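Local coordinates for DUF4848 domain-containing protein (Bacteroides thetaiotaomicron, PDB 4LB8) that is of unknown function but is probably made with a lipoprotein-type signal sequence, consistent with a place at the bacterial cell envelope, at residues A[34-39]-A[131-136]; A[198-201]-A[206-209]; A[234-239]-A[259-264]. All blocks are in the same frame, centred on the assembly; numbering follows the deposited sequence.

Interaction 1: A[34-39]-A[131-136]; sequences ESYENA and GEFMIG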
ATOM      1  N   GLU A  34     -13.800  29.618  26.845  1.00 50.17           N
ATOM      2  CA  GLU A  34     -13.046  29.015  27.946  1.00 51.64           C
ATOM      3  C   GLU A  34     -13.792  27.798  28.518  1.00 56.00           C
ATOM      4  O   GLU A  34     -13.178  26.740  28.696  1.00 56.94           O
ATOM      5  CB  GLU A  34     -12.769  30.082  29.026  1.00 54.28           C
ATOM      6  CG  GLU A  34     -11.999  29.604  30.247  1.00 68.83           C
ATOM      7  CD  GLU A  34     -12.334  30.322  31.543  1.00102.13           C
ATOM      8  OE1 GLU A  34     -13.521  30.669  31.754  1.00 99.58           O
ATOM      9  OE2 GLU A  34     -11.412  30.498  32.372  1.00103.71           O
ATOM     10  N   SER A  35     -15.115  27.936  28.727  1.00 51.26           N
ATOM     11  CA  SER A  35     -15.999  26.873  29.207  1.00 49.94           C
ATOM     12  C   SER A  35     -16.022  25.708  28.226  1.00 52.01           C
ATOM     13  O   SER A  35     -15.848  24.559  28.630  1.00 53.07           O
ATOM     14  CB  SER A  35     -17.411  27.410  29.427  1.00 51.96           C
ATOM     15  OG  SER A  35     -17.389  28.388  30.452  1.00 64.49           O
ATOM     16  N   TYR A  36     -16.187  26.017  26.933  1.00 45.98           N
ATOM     17  CA  TYR A  36     -16.250  25.046  25.845  1.00 43.61           C
ATOM     18  C   TYR A  36     -14.921  24.249  25.755  1.00 46.79           C
ATOM     19  O   TYR A  36     -14.952  23.017  25.819  1.00 47.27           O
ATOM     20  CB  TYR A  36     -16.618  25.762  24.506  1.00 42.90           C
ATOM     21  CG  TYR A  36     -16.107  25.054  23.275  1.00 43.58           C
ATOM     22  CD1 TYR A  36     -16.644  23.832  22.875  1.00 44.60           C
ATOM     23  CD2 TYR A  36     -15.018  25.549  22.568  1.00 44.52           C
ATOM     24  CE1 TYR A  36     -16.114  23.124  21.801  1.00 42.21           C
ATOM     25  CE2 TYR A  36     -14.482  24.852  21.490  1.00 45.35           C
ATOM     26  CZ  TYR A  36     -15.028  23.634  21.119  1.00 46.22           C
ATOM     27  OH  TYR A  36     -14.517  22.960  20.046  1.00 43.04           O
ATOM     28  N   GLU A  37     -13.771  24.948  25.653  1.00 42.35           N
ATOM     29  CA  GLU A  37     -12.452  24.323  25.528  1.00 41.79           C
ATOM     30  C   GLU A  37     -12.145  23.460  26.739  1.00 45.22           C
ATOM     31  O   GLU A  37     -11.579  22.389  26.569  1.00 43.66           O
ATOM     32  CB  GLU A  37     -11.351  25.365  25.287  1.00 43.36           C
ATOM     33  CG  GLU A  37     -11.279  25.804  23.827  1.00 52.19           C
ATOM     34  CD  GLU A  37     -10.482  27.061  23.531  1.00 74.90           C
ATOM     35  OE1 GLU A  37     -10.322  27.896  24.453  1.00 71.49           O
ATOM     36  OE2 GLU A  37     -10.088  27.252  22.354  1.00 65.43           O
ATOM     37  N   ASN A  38     -12.566  23.902  27.945  1.00 42.20           N
ATOM     38  CA  ASN A  38     -12.401  23.150  29.184  1.00 42.04           C
ATOM     39  C   ASN A  38     -13.258  21.903  29.184  1.00 43.12           C
ATOM     40  O   ASN A  38     -12.725  20.823  29.448  1.00 42.73           O
ATOM     41  CB  ASN A  38     -12.728  24.017  30.391  1.00 48.39           C
ATOM     42  CG  ASN A  38     -11.508  24.704  30.932  1.00 86.97           C
ATOM     43  OD1 ASN A  38     -11.031  25.716  30.384  1.00 81.74           O
ATOM     44  ND2 ASN A  38     -10.921  24.105  31.965  1.00 82.48           N
ATOM     45  N   ALA A  39     -14.575  22.031  28.866  1.00 38.76           N
ATOM     46  CA  ALA A  39     -15.497  20.889  28.793  1.00 38.97           C
ATOM     47  C   ALA A  39     -15.055  19.872  27.729  1.00 44.75           C
ATOM     48  O   ALA A  39     -15.188  18.673  27.951  1.00 46.60           O
ATOM     49  CB  ALA A  39     -16.900  21.364  28.498  1.00 39.41           C
ATOM     50  N   GLY A 131     -25.078  19.268  13.486  1.00 41.96           N
ATOM     51  CA  GLY A 131     -23.679  19.633  13.681  1.00 40.06           C
ATOM     52  C   GLY A 131     -23.534  21.000  14.302  1.00 43.76           C
ATOM     53  O   GLY A 131     -22.617  21.747  13.951  1.00 44.78           O
ATOM     54  N   GLU A 132     -24.427  21.320  15.258  1.00 38.76           N
ATOM     55  CA  GLU A 132     -24.450  22.600  15.942  1.00 37.79           C
ATOM     56  C   GLU A 132     -24.288  22.517  17.443  1.00 40.91           C
ATOM     57  O   GLU A 132     -24.741  21.560  18.100  1.00 39.61           O
ATOM     58  CB  GLU A 132     -25.781  23.308  15.679  1.00 39.87           C
ATOM     59  CG  GLU A 132     -25.965  23.753  14.246  1.00 49.71           C
ATOM     60  CD  GLU A 132     -27.380  24.132  13.872  1.00 64.31           C
ATOM     61  OE1 GLU A 132     -28.311  23.888  14.675  1.00 51.58           O
ATOM     62  OE2 GLU A 132     -27.559  24.637  12.742  1.00 65.45           O
ATOM     63  N   PHE A 133     -23.712  23.601  17.989  1.00 36.51           N
ATOM     64  CA  PHE A 133     -23.596  23.912  19.417  1.00 35.52           C
ATOM     65  C   PHE A 133     -23.503  25.428  19.514  1.00 38.87           C
ATOM     66  O   PHE A 133     -23.309  26.100  18.486  1.00 35.23           O
ATOM     67  CB  PHE A 133     -22.457  23.184  20.152  1.00 35.92           C
ATOM     68  CG  PHE A 133     -21.066  23.582  19.749  1.00 37.16           C
ATOM     69  CD1 PHE A 133     -20.430  22.963  18.672  1.00 40.19           C
ATOM     70  CD2 PHE A 133     -20.378  24.572  20.446  1.00 39.20           C
ATOM     71  CE1 PHE A 133     -19.142  23.347  18.281  1.00 40.91           C
ATOM     72  CE2 PHE A 133     -19.088  24.957  20.058  1.00 41.41           C
ATOM     73  CZ  PHE A 133     -18.481  24.344  18.975  1.00 39.70           C
HETATM   74  N   MSE A 134     -23.669  25.965  20.738  1.00 37.14           N
HETATM   75  CA  MSE A 134     -23.650  27.402  20.942  1.00 36.52           C
HETATM   76  C   MSE A 134     -22.654  27.859  21.988  1.00 42.91           C
HETATM   77  O   MSE A 134     -22.450  27.167  22.996  1.00 42.15           O
HETATM   78  CB  MSE A 134     -25.045  27.893  21.331  1.00 38.13           C
HETATM   79  CG  MSE A 134     -26.031  27.878  20.173  1.00 43.62           C
HETATM   80 SE   MSE A 134     -27.682  28.722  20.672  0.75 50.72          SE
HETATM   81  CE  MSE A 134     -27.133  30.587  20.506  1.00 47.15           C
ATOM     82  N   ILE A 135     -22.044  29.053  21.736  1.00 40.66           N
ATOM     83  CA  ILE A 135     -21.159  29.788  22.666  1.00 41.20           C
ATOM     84  C   ILE A 135     -21.919  31.069  23.003  1.00 45.90           C
ATOM     85  O   ILE A 135     -21.978  31.988  22.166  1.00 46.08           O
ATOM     86  CB  ILE A 135     -19.703  30.061  22.141  1.00 43.92           C
ATOM     87  CG1 ILE A 135     -18.982  28.797  21.579  1.00 42.94           C
ATOM     88  CG2 ILE A 135     -18.857  30.796  23.204  1.00 43.43           C
ATOM     89  CD1 ILE A 135     -19.039  27.601  22.393  1.00 48.53           C
ATOM     90  N   GLY A 136     -22.562  31.081  24.171  1.00 41.97           N
ATOM     91  CA  GLY A 136     -23.422  32.179  24.599  1.00 41.76           C
ATOM     92  C   GLY A 136     -24.543  32.365  23.592  1.00 45.58           C
ATOM     93  O   GLY A 136     -25.279  31.417  23.309  1.00 44.54           O
TER

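Interaction 2: A[198-201]-A[206-209]; sequences SQKK and WSRY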
ATOM      1  N   SER A 198      13.515  -7.714  -7.646  1.00 38.10           N
ATOM      2  CA  SER A 198      13.836  -7.363  -6.282  1.00 38.42           C
ATOM      3  C   SER A 198      14.732  -6.152  -6.245  1.00 44.92           C
ATOM      4  O   SER A 198      15.700  -6.039  -7.019  1.00 46.01           O
ATOM      5  CB  SER A 198      14.469  -8.526  -5.522  1.00 42.47           C
ATOM      6  OG  SER A 198      15.863  -8.645  -5.755  1.00 55.70           O
ATOM      7  N   GLN A 199      14.406  -5.248  -5.322  1.00 40.93           N
ATOM      8  CA  GLN A 199      15.140  -4.017  -5.101  1.00 40.82           C
ATOM      9  C   GLN A 199      15.323  -3.757  -3.608  1.00 46.61           C
ATOM     10  O   GLN A 199      14.553  -4.263  -2.792  1.00 46.08           O
ATOM     11  CB  GLN A 199      14.420  -2.836  -5.762  1.00 40.75           C
ATOM     12  CG  GLN A 199      14.380  -2.894  -7.285  1.00 41.30           C
ATOM     13  CD  GLN A 199      13.886  -1.592  -7.866  1.00 54.58           C
ATOM     14  OE1 GLN A 199      12.782  -1.130  -7.574  1.00 48.73           O
ATOM     15  NE2 GLN A 199      14.710  -0.946  -8.671  1.00 44.21           N
ATOM     16  N   LYS A 200      16.370  -2.993  -3.266  1.00 44.37           N
ATOM     17  CA  LYS A 200      16.706  -2.539  -1.918  1.00 44.72           C
ATOM     18  C   LYS A 200      16.807  -1.022  -1.953  1.00 50.01           C
ATOM     19  O   LYS A 200      17.278  -0.464  -2.953  1.00 50.22           O
ATOM     20  CB  LYS A 200      18.012  -3.186  -1.367  1.00 48.01           C
ATOM     21  CG  LYS A 200      19.208  -3.168  -2.331  1.00 67.90           C
ATOM     22  CD  LYS A 200      20.194  -2.037  -2.094  1.00 79.97           C
ATOM     23  CE  LYS A 200      20.790  -1.534  -3.390  1.00 86.72           C
ATOM     24  NZ  LYS A 200      20.978  -0.052  -3.366  1.00 95.00           N
ATOM     25  N   LYS A 201      16.369  -0.356  -0.875  1.00 46.77           N
ATOM     26  CA  LYS A 201      16.426   1.091  -0.775  1.00 47.64           C
ATOM     27  C   LYS A 201      17.789   1.492  -0.199  1.00 55.75           C
ATOM     28  O   LYS A 201      18.162   1.038   0.879  1.00 57.19           O
ATOM     29  CB  LYS A 201      15.263   1.605   0.100  1.00 49.02           C
ATOM     30  CG  LYS A 201      14.755   3.014  -0.196  1.00 48.42           C
ATOM     31  CD  LYS A 201      13.763   3.457   0.894  1.00 54.63           C
ATOM     32  CE  LYS A 201      13.274   4.894   0.780  1.00 65.92           C
ATOM     33  NZ  LYS A 201      12.172   5.062  -0.219  1.00 74.20           N
ATOM     34  N   TRP A 206      15.983   3.308  -4.841  1.00 45.54           N
ATOM     35  CA  TRP A 206      15.853   1.887  -5.150  1.00 43.91           C
ATOM     36  C   TRP A 206      16.748   1.475  -6.309  1.00 46.64           C
ATOM     37  O   TRP A 206      16.817   2.138  -7.345  1.00 47.34           O
ATOM     38  CB  TRP A 206      14.397   1.526  -5.448  1.00 41.38           C
ATOM     39  CG  TRP A 206      13.489   1.805  -4.294  1.00 41.66           C
ATOM     40  CD1 TRP A 206      12.804   2.958  -4.050  1.00 44.69           C
ATOM     41  CD2 TRP A 206      13.139   0.898  -3.243  1.00 41.04           C
ATOM     42  NE1 TRP A 206      12.060   2.834  -2.895  1.00 44.30           N
ATOM     43  CE2 TRP A 206      12.245   1.579  -2.380  1.00 45.53           C
ATOM     44  CE3 TRP A 206      13.495  -0.425  -2.942  1.00 41.91           C
ATOM     45  CZ2 TRP A 206      11.729   0.991  -1.215  1.00 44.37           C
ATOM     46  CZ3 TRP A 206      12.961  -1.016  -1.802  1.00 43.39           C
ATOM     47  CH2 TRP A 206      12.090  -0.310  -0.953  1.00 43.78           C
ATOM     48  N   SER A 207      17.416   0.353  -6.114  1.00 41.43           N
ATOM     49  CA  SER A 207      18.368  -0.261  -7.014  1.00 40.50           C
ATOM     50  C   SER A 207      18.229  -1.768  -6.873  1.00 45.58           C
ATOM     51  O   SER A 207      17.781  -2.234  -5.835  1.00 45.02           O
ATOM     52  CB  SER A 207      19.762   0.218  -6.638  1.00 44.16           C
ATOM     53  OG  SER A 207      20.805  -0.477  -7.288  1.00 59.27           O
ATOM     54  N   ARG A 208      18.576  -2.533  -7.908  1.00 44.68           N
ATOM     55  CA  ARG A 208      18.479  -3.992  -7.879  1.00 44.99           C
ATOM     56  C   ARG A 208      19.558  -4.639  -6.990  1.00 52.13           C
ATOM     57  O   ARG A 208      20.680  -4.132  -6.885  1.00 51.48           O
ATOM     58  CB  ARG A 208      18.565  -4.557  -9.306  1.00 43.13           C
ATOM     59  CG  ARG A 208      17.198  -4.783  -9.895  1.00 46.32           C
ATOM     60  CD  ARG A 208      17.236  -4.961 -11.378  1.00 45.35           C
ATOM     61  NE  ARG A 208      15.989  -4.481 -11.977  1.00 42.51           N
ATOM     62  CZ  ARG A 208      15.921  -3.719 -13.064  1.00 46.02           C
ATOM     63  NH1 ARG A 208      17.029  -3.318 -13.673  1.00 32.35           N
ATOM     64  NH2 ARG A 208      14.749  -3.336 -13.538  1.00 37.99           N
ATOM     65  N   TYR A 209      19.206  -5.766  -6.358  1.00 52.14           N
ATOM     66  CA  TYR A 209      20.114  -6.524  -5.490  1.00 54.81           C
ATOM     67  C   TYR A 209      19.744  -8.010  -5.555  1.00 58.57           C
ATOM     68  O   TYR A 209      18.585  -8.333  -5.814  1.00 59.28           O
ATOM     69  CB  TYR A 209      20.069  -5.978  -4.041  1.00 58.24           C
ATOM     70  CG  TYR A 209      18.997  -6.594  -3.156  1.00 62.88           C
ATOM     71  CD1 TYR A 209      17.641  -6.371  -3.403  1.00 64.87           C
ATOM     72  CD2 TYR A 209      19.339  -7.400  -2.074  1.00 64.54           C
ATOM     73  CE1 TYR A 209      16.652  -6.960  -2.608  1.00 66.56           C
ATOM     74  CE2 TYR A 209      18.361  -8.004  -1.282  1.00 65.30           C
ATOM     75  CZ  TYR A 209      17.017  -7.779  -1.550  1.00 75.06           C
ATOM     76  OH  TYR A 209      16.052  -8.373  -0.763  1.00 77.95           O
TER

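Interaction 3: A[234-239]-A[259-264]; sequences PVYVNK and FGRKLA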
ATOM      1  N   PRO A 234      15.668 -28.838 -18.529  1.00 55.34           N
ATOM      2  CA  PRO A 234      14.348 -28.237 -18.264  1.00 52.13           C
ATOM      3  C   PRO A 234      13.243 -28.923 -19.053  1.00 52.00           C
ATOM      4  O   PRO A 234      13.433 -29.299 -20.203  1.00 51.92           O
ATOM      5  CB  PRO A 234      14.541 -26.774 -18.684  1.00 52.65           C
ATOM      6  CG  PRO A 234      15.698 -26.800 -19.637  1.00 58.19           C
ATOM      7  CD  PRO A 234      16.606 -27.820 -19.040  1.00 55.39           C
ATOM      8  N   VAL A 235      12.114 -29.141 -18.404  1.00 46.36           N
ATOM      9  CA  VAL A 235      11.000 -29.843 -19.020  1.00 46.23           C
ATOM     10  C   VAL A 235       9.645 -29.246 -18.552  1.00 49.56           C
ATOM     11  O   VAL A 235       9.533 -28.726 -17.428  1.00 48.93           O
ATOM     12  CB  VAL A 235      11.120 -31.373 -18.705  1.00 50.95           C
ATOM     13  CG1 VAL A 235      11.033 -31.667 -17.194  1.00 50.82           C
ATOM     14  CG2 VAL A 235      10.121 -32.202 -19.505  1.00 51.10           C
ATOM     15  N   TYR A 236       8.620 -29.351 -19.426  1.00 44.89           N
ATOM     16  CA  TYR A 236       7.261 -28.944 -19.117  1.00 43.64           C
ATOM     17  C   TYR A 236       6.589 -30.051 -18.348  1.00 49.00           C
ATOM     18  O   TYR A 236       6.425 -31.151 -18.860  1.00 50.48           O
ATOM     19  CB  TYR A 236       6.479 -28.575 -20.374  1.00 43.76           C
ATOM     20  CG  TYR A 236       6.949 -27.281 -20.996  1.00 43.81           C
ATOM     21  CD1 TYR A 236       6.801 -26.067 -20.328  1.00 43.42           C
ATOM     22  CD2 TYR A 236       7.572 -27.273 -22.241  1.00 45.21           C
ATOM     23  CE1 TYR A 236       7.276 -24.883 -20.875  1.00 42.97           C
ATOM     24  CE2 TYR A 236       8.032 -26.087 -22.809  1.00 45.84           C
ATOM     25  CZ  TYR A 236       7.867 -24.891 -22.130  1.00 51.12           C
ATOM     26  OH  TYR A 236       8.301 -23.730 -22.712  1.00 49.45           O
ATOM     27  N   VAL A 237       6.249 -29.762 -17.093  1.00 45.04           N
ATOM     28  CA  VAL A 237       5.614 -30.675 -16.135  1.00 44.72           C
ATOM     29  C   VAL A 237       4.149 -30.232 -15.934  1.00 48.78           C
ATOM     30  O   VAL A 237       3.894 -29.054 -15.672  1.00 49.23           O
ATOM     31  CB  VAL A 237       6.434 -30.651 -14.813  1.00 46.69           C
ATOM     32  CG1 VAL A 237       5.738 -31.415 -13.705  1.00 47.28           C
ATOM     33  CG2 VAL A 237       7.836 -31.194 -15.040  1.00 46.34           C
ATOM     34  N   ASN A 238       3.194 -31.158 -16.047  1.00 43.35           N
ATOM     35  CA  ASN A 238       1.789 -30.798 -15.877  1.00 42.04           C
ATOM     36  C   ASN A 238       1.505 -30.349 -14.432  1.00 44.35           C
ATOM     37  O   ASN A 238       1.814 -31.073 -13.492  1.00 44.95           O
ATOM     38  CB  ASN A 238       0.885 -31.989 -16.278  1.00 42.76           C
ATOM     39  CG  ASN A 238      -0.601 -31.706 -16.239  1.00 52.30           C
ATOM     40  OD1 ASN A 238      -1.209 -31.447 -15.186  1.00 44.91           O
ATOM     41  ND2 ASN A 238      -1.220 -31.764 -17.387  1.00 43.94           N
ATOM     42  N   LYS A 239       0.913 -29.153 -14.268  1.00 39.61           N
ATOM     43  CA  LYS A 239       0.501 -28.587 -12.978  1.00 37.91           C
ATOM     44  C   LYS A 239      -0.947 -28.082 -13.081  1.00 43.67           C
ATOM     45  O   LYS A 239      -1.316 -27.113 -12.414  1.00 41.92           O
ATOM     46  CB  LYS A 239       1.468 -27.474 -12.526  1.00 36.36           C
ATOM     47  CG  LYS A 239       2.890 -27.978 -12.224  1.00 41.30           C
ATOM     48  CD  LYS A 239       2.940 -28.863 -10.979  1.00 44.22           C
ATOM     49  CE  LYS A 239       4.309 -29.364 -10.664  1.00 49.96           C
ATOM     50  NZ  LYS A 239       4.284 -30.261  -9.482  1.00 61.57           N
ATOM     51  N   PHE A 259       8.015 -19.388 -17.766  1.00 37.59           N
ATOM     52  CA  PHE A 259       7.329 -19.860 -16.573  1.00 37.15           C
ATOM     53  C   PHE A 259       6.637 -21.212 -16.827  1.00 40.58           C
ATOM     54  O   PHE A 259       6.599 -22.064 -15.956  1.00 40.10           O
ATOM     55  CB  PHE A 259       6.328 -18.783 -16.127  1.00 38.57           C
ATOM     56  CG  PHE A 259       5.727 -18.967 -14.761  1.00 39.65           C
ATOM     57  CD1 PHE A 259       6.513 -18.866 -13.617  1.00 41.20           C
ATOM     58  CD2 PHE A 259       4.361 -19.179 -14.610  1.00 41.73           C
ATOM     59  CE1 PHE A 259       5.949 -19.013 -12.347  1.00 41.77           C
ATOM     60  CE2 PHE A 259       3.786 -19.297 -13.333  1.00 43.65           C
ATOM     61  CZ  PHE A 259       4.585 -19.224 -12.213  1.00 41.05           C
ATOM     62  N   GLY A 260       6.087 -21.374 -18.013  1.00 38.11           N
ATOM     63  CA  GLY A 260       5.389 -22.569 -18.433  1.00 38.91           C
ATOM     64  C   GLY A 260       4.708 -22.352 -19.757  1.00 44.17           C
ATOM     65  O   GLY A 260       5.074 -21.447 -20.508  1.00 44.45           O
ATOM     66  N   ARG A 261       3.724 -23.197 -20.051  1.00 41.52           N
ATOM     67  CA  ARG A 261       2.888 -23.116 -21.247  1.00 41.81           C
ATOM     68  C   ARG A 261       1.436 -23.300 -20.889  1.00 46.01           C
ATOM     69  O   ARG A 261       1.130 -23.957 -19.890  1.00 46.33           O
ATOM     70  CB  ARG A 261       3.253 -24.217 -22.261  1.00 42.96           C
ATOM     71  CG  ARG A 261       4.492 -23.995 -23.089  1.00 53.25           C
ATOM     72  CD  ARG A 261       4.601 -25.001 -24.226  1.00 62.52           C
ATOM     73  NE  ARG A 261       4.645 -26.398 -23.771  1.00 70.38           N
ATOM     74  CZ  ARG A 261       4.989 -27.428 -24.542  1.00 78.54           C
ATOM     75  NH1 ARG A 261       5.370 -27.227 -25.798  1.00 62.93           N
ATOM     76  NH2 ARG A 261       4.985 -28.661 -24.055  1.00 60.77           N
ATOM     77  N   LYS A 262       0.543 -22.814 -21.756  1.00 42.06           N
ATOM     78  CA  LYS A 262      -0.891 -23.040 -21.668  1.00 42.19           C
ATOM     79  C   LYS A 262      -1.254 -24.410 -22.313  1.00 50.55           C
ATOM     80  O   LYS A 262      -0.810 -24.730 -23.429  1.00 49.39           O
ATOM     81  CB  LYS A 262      -1.652 -21.915 -22.371  1.00 42.78           C
ATOM     82  CG  LYS A 262      -1.604 -20.568 -21.663  1.00 45.72           C
ATOM     83  CD  LYS A 262      -2.290 -19.498 -22.500  1.00 49.09           C
ATOM     84  CE  LYS A 262      -3.759 -19.778 -22.715  1.00 48.63           C
ATOM     85  NZ  LYS A 262      -4.410 -18.734 -23.538  1.00 56.11           N
ATOM     86  N   LEU A 263      -2.071 -25.197 -21.603  1.00 50.68           N
ATOM     87  CA  LEU A 263      -2.578 -26.483 -22.066  1.00 53.08           C
ATOM     88  C   LEU A 263      -3.952 -26.315 -22.690  1.00 60.62           C
ATOM     89  O   LEU A 263      -4.378 -27.151 -23.480  1.00 63.75           O
ATOM     90  CB  LEU A 263      -2.684 -27.492 -20.903  1.00 54.12           C
ATOM     91  CG  LEU A 263      -1.423 -27.895 -20.161  1.00 58.76           C
ATOM     92  CD1 LEU A 263      -1.788 -28.671 -18.925  1.00 60.22           C
ATOM     93  CD2 LEU A 263      -0.509 -28.741 -21.036  1.00 60.82           C
ATOM     94  N   ALA A 264      -4.662 -25.258 -22.299  1.00 57.73           N
ATOM     95  CA  ALA A 264      -6.015 -24.962 -22.750  1.00 58.56           C
ATOM     96  C   ALA A 264      -6.137 -23.532 -23.321  1.00 59.88           C
ATOM     97  O   ALA A 264      -5.140 -22.824 -23.475  1.00 57.32           O
ATOM     98  CB  ALA A 264      -6.981 -25.146 -21.577  1.00 59.94           C
TER

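Interaction 1: A[34-39]-A[131-136]
Helix 33-44 lies over one side of a small mixed sheet here, and Tyr-36 is the residue that meets strand 132-135, touching Phe-133 and Ile-135. The two aromatic rings run nearly parallel, their planes 18° apart, but one is displaced so far along the other that little of the faces coincides, with centroids 5.1 Å apart. Tyr-36 therefore offers one border of a face: Phe-133 CE2 sits above it, toward the rim, and Tyr-36 CE1 comes to 3.9 Å from Phe-133 CZ. Closer to the helix, Ile-135 uses its CD1 methyl, which rests 3.7 Å from Tyr-36 CB and also lies at the edge of the Phe-133 ring, filling the angle between the two aromatics. With CG swung away from the backbone N (chi1 153°), the tyrosine reaches from the helix across to the strand, and its hydroxyl goes on to a hydrogen bond with Asn-123 OD1. Phe-30 of strand 27-30 meets the same ring edge-to-face. Cutting Tyr-36 back to an alanine would probably open a gap beside Phe-133 and the Ile-135 methyl and leave Asn-123 without its hydroxyl partner. Strands 27-30 and 132-135 are parallel neighbours joined by a long connection that contains four helices, beginning with this one, so the contact is that of an elaborated beta-alpha-beta crossover, its first helix packed on the sheet.

Interaction 2: A[198-201]-A[206-209]
Lys-201 lays its aliphatic chain over the indole of Trp-206, its partner in an antiparallel non-hydrogen-bonded pair. CB stands almost exactly above the six-membered ring, 3.7 Å from the centroid and 5° off the normal, a CH-pi contact. CG moves on toward the fused bond and lies 3.6 Å from Trp-206 CE2, while CD stays 3.8 Å from Trp-206 CZ2. Up to CE the chain is extended; the turn at its end (chi4 81°) then brings NZ to 3.5 Å from Trp-206 NE1. Both are donors, so this end is a contact and no hydrogen bond. The indole has a second lysine, Lys-180, in a cation-pi contact. Its rim is met by the backbone of strand 191-201, with Gln-199 O near the ring plane.

The pair of Lys-200 and Ser-207 carries the backbone bonds of the hairpin. Lys-200 N gives to Ser-207 O at 3.0 Å, and Ser-207 N returns a longer bond to Lys-200 O, 3.3 Å. Lys-200 points to the other face of the sheet from Trp-206, and there its CB sits over the Tyr-209 ring, with CG pressed to 3.4 Å from Tyr-209 CB.

Strand 206-208 thus closes a beta hairpin with 191-201, along the edge that strand 254-262 takes further back; the other edge pairs with 179-188, whose Lys-180 bonds Gln-199 OE1. Beyond lies the second subunit: Arg-208 NH1 bonds Pro-114 O and forms a salt bridge with Asp-71, both of that subunit, and Gln-199 NE2 bonds its Asp-111.

Interaction 3: A[234-239]-A[259-264]
Arg-261 NH2 makes a salt bridge with Glu-223 OE1 while lying against the Tyr-236 ring, 3.5 Å from CD2. The whole guanidinium rests on that ring, planes 17° apart and centres separated by 4.1 Å, a stacked cation-pi arrangement. NE is the atom that comes down on the face, toward the rim, at 3.4 Å from Tyr-236 CD2; it too is hydrogen-bonded, to a group outside the two strands. The bend at chi3 (-59°) lets one side chain use the ring twice: CG covers the hydroxyl half, 3.9 Å from the Tyr-236 centroid in a CH-pi contact, and the charged group then lies over the CD2-CE2 side, with NH2 reaching toward Tyr-236 CG. Glu-223 probably offsets the positive charge and keeps the guanidinium from turning off the ring.

Beside the stack, the backbone itself approaches: Tyr-236 CE1 lies 3.8 Å from Gly-260 C. Gly-260 belongs to a classic beta bulge with Phe-259, both facing Ile-192. At the far end the contact is lighter. Asn-238 ND2 touches Leu-263 CD1 at 3.5 Å, while the oxygen of the same amide, OD1, takes the N-H of Asp-240.

Strands 235-238 and 254-262 each pair with strand 222-226, so Tyr-236 and Arg-261 meet across the strand between them, whose Glu-223 touches Tyr-236 and bonds Arg-261. Ile-191, at the start of strand 191-201, touches both side chains, and Leu-41 from helix 33-44 of the second subunit packs on Tyr-236.

Overall arrangement
Interaction 1 belongs to the helical half of the chain, about 71 Å between centres from interaction 3, while interactions 2 and 3 share one antiparallel sheet, in which strands 191-201 and 254-262 are neighbours. Only interaction 2 is a buried contact with direct backbone pairing; interaction 1 is partly buried and apolar across its two segments, and interaction 3 is a surface contact carried by a charged group on a ring. Lysine chains over aromatics in 198-201/206-209 and arginine on tyrosine in 234-239/259-264 are kindred chemistry. The dimer brings the distant ends together: helix 33-44 of one subunit, which carries interaction 1, packs against the interaction 3 region of the other.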